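Carbonic anhydrase (Neosartorya fumigata, PDB 7COI) probably catalyses the reversible hydration of carbon dioxide to hydrogencarbonate and a proton, using one zinc ion per subunit. Local coordinates at residues A144-H148 against I172-T176. Residues are numbered along the deposited sequence; the frame is centred on the assembly and turned at random.
With ZN (zinc ion), chain F.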
loop_
_atom_site.group_PDB
_atom_site.type_symbol
_atom_site.label_atom_id
_atom_site.label_comp_id
_atom_site.label_asym_id
_atom_site.label_seq_id
_atom_site.Cartn_x
_atom_site.Cartn_y
_atom_site.Cartn_z
ATOM N N ALA A 144 -4.991 -4.634 -15.039
ATOM C CA ALA A 144 -6.441 -4.448 -15.274
ATOM C C ALA A 144 -6.895 -3.032 -14.934
ATOM O O ALA A 144 -8.099 -2.842 -14.654
ATOM C CB ALA A 144 -7.222 -5.446 -14.454
ATOM N N ASN A 145 -6.014 -2.031 -15.057
ATOM C CA ASN A 145 -6.424 -0.601 -14.962
ATOM C C ASN A 145 -7.310 -0.440 -13.712
ATOM O O ASN A 145 -8.303 0.294 -13.774
ATOM C CB ASN A 145 -7.073 -0.106 -16.277
ATOM C CG ASN A 145 -8.187 -0.968 -16.863
ATOM O OD1 ASN A 145 -7.918 -1.903 -17.599
ATOM N ND2 ASN A 145 -9.440 -0.628 -16.566
ATOM N N VAL A 146 -6.902 -1.006 -12.573
ATOM C CA VAL A 146 -7.695 -0.983 -11.312
ATOM C C VAL A 146 -7.314 0.263 -10.521
ATOM O O VAL A 146 -6.119 0.553 -10.366
ATOM C CB VAL A 146 -7.487 -2.263 -10.483
ATOM C CG1 VAL A 146 -8.168 -2.190 -9.122
ATOM C CG2 VAL A 146 -7.980 -3.466 -11.241
ATOM N N ILE A 147 -8.318 0.996 -10.052
ATOM C CA ILE A 147 -8.120 2.135 -9.123
ATOM C C ILE A 147 -8.515 1.695 -7.728
ATOM O O ILE A 147 -9.723 1.697 -7.411
ATOM C CB ILE A 147 -8.882 3.399 -9.564
ATOM C CG1 ILE A 147 -8.645 3.702 -11.046
ATOM C CG2 ILE A 147 -8.528 4.567 -8.665
ATOM C CD1 ILE A 147 -8.543 5.156 -11.381
ATOM N N HIS A 148 -7.533 1.328 -6.906
ATOM C CA HIS A 148 -7.727 1.160 -5.452
ATOM C C HIS A 148 -7.727 2.562 -4.883
ATOM O O HIS A 148 -6.770 3.288 -5.107
ATOM C CB HIS A 148 -6.597 0.346 -4.819
ATOM C CG HIS A 148 -6.568 -1.079 -5.243
ATOM N ND1 HIS A 148 -7.103 -2.075 -4.470
ATOM C CD2 HIS A 148 -5.996 -1.679 -6.314
ATOM C CE1 HIS A 148 -6.885 -3.232 -5.081
ATOM N NE2 HIS A 148 -6.218 -3.020 -6.191
ATOM N N ILE A 172 -9.650 6.575 -18.328
ATOM C CA ILE A 172 -9.464 5.189 -17.856
ATOM C C ILE A 172 -9.843 4.314 -19.025
ATOM O O ILE A 172 -10.999 4.386 -19.493
ATOM C CB ILE A 172 -10.245 4.861 -16.570
ATOM C CG1 ILE A 172 -9.841 5.780 -15.426
ATOM C CG2 ILE A 172 -10.042 3.395 -16.209
ATOM C CD1 ILE A 172 -10.643 5.547 -14.150
ATOM N N CYS A 173 -8.902 3.492 -19.467
ATOM C CA CYS A 173 -9.081 2.599 -20.618
ATOM C C CYS A 173 -8.939 1.166 -20.144
ATOM O O CYS A 173 -7.839 0.772 -19.754
ATOM C CB CYS A 173 -8.095 2.956 -21.725
ATOM S SG CYS A 173 -8.372 1.965 -23.210
ATOM N N GLY A 174 -10.048 0.427 -20.186
ATOM C CA GLY A 174 -10.049 -1.041 -20.082
ATOM C C GLY A 174 -9.918 -1.668 -21.453
ATOM O O GLY A 174 -9.823 -0.937 -22.459
ATOM N N HIS A 175 -9.856 -2.994 -21.539
ATOM C CA HIS A 175 -9.652 -3.604 -22.875
ATOM C C HIS A 175 -10.294 -4.984 -22.879
ATOM O O HIS A 175 -10.557 -5.572 -21.809
ATOM C CB HIS A 175 -8.183 -3.566 -23.329
ATOM C CG HIS A 175 -7.377 -4.481 -22.489
ATOM N ND1 HIS A 175 -6.985 -5.732 -22.954
ATOM C CD2 HIS A 175 -6.964 -4.376 -21.208
ATOM C CE1 HIS A 175 -6.343 -6.370 -22.015
ATOM N NE2 HIS A 175 -6.304 -5.541 -20.973
ATOM N N THR A 176 -10.596 -5.453 -24.080
ATOM C CA THR A 176 -11.108 -6.816 -24.310
ATOM C C THR A 176 -9.959 -7.793 -24.065
ATOM O O THR A 176 -8.764 -7.425 -24.295
ATOM C CB THR A 176 -11.739 -6.920 -25.710
ATOM O OG1 THR A 176 -10.709 -6.763 -26.687
ATOM C CG2 THR A 176 -12.820 -5.891 -25.918
HETATM ZN ZN ZN F . -5.592 -6.161 -19.053
HETATM O O HOH W 1 -9.388 -3.962 -18.583
#
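Asn145 lays its amide against the backbone of Cys173 and Gly174, where the loop 144-148 runs past the C-terminal end of strand 169-175. Glycine suits its position because, with no side chain, it lets the amide come close: ND2 of Asn145 lies 3.6 Å from CA of Gly174, and OD1 of Asn145 lies 3.4 Å from the same CA. Asparagine suits the other side, being a residue that readily takes the left-handed backbone conformation found here (phi 48°, psi 46°). Its CG sits between its own backbone N and carbonyl carbon (chi1 50°), which turns the amide to the strand.

The tightest packing is apolar. CD1 of Ile147 meets CD1 of Ile172 at 3.5 Å, mildly crowded for two methyl groups, as the side chains cross obliquely; isoleucine, wholly apolar, suits this buried place, its terminal methyl reaching across.

Toward the zinc the fit is looser and a water fills in. It donates to OD1 of Asn145 at 2.7 Å and accepts from the backbone N of His175 at 3.1 Å, linking loop and strand where they do not bond directly. His175 binds zinc through NE2 at 2.1 Å, alongside Cys119 and Cys178, while its ND1 makes a weak hydrogen bond to O of Thr176 at 2.8 Å. Asn145 is thus connected, through the water, to the backbone of a zinc ligand.

The strand runs between strands 114-119 and 251-257, bonding to both; helix 216-236 packs on Asn145, Ile147 and Ile172, while helix 193-206 receives Ala144 and Val146.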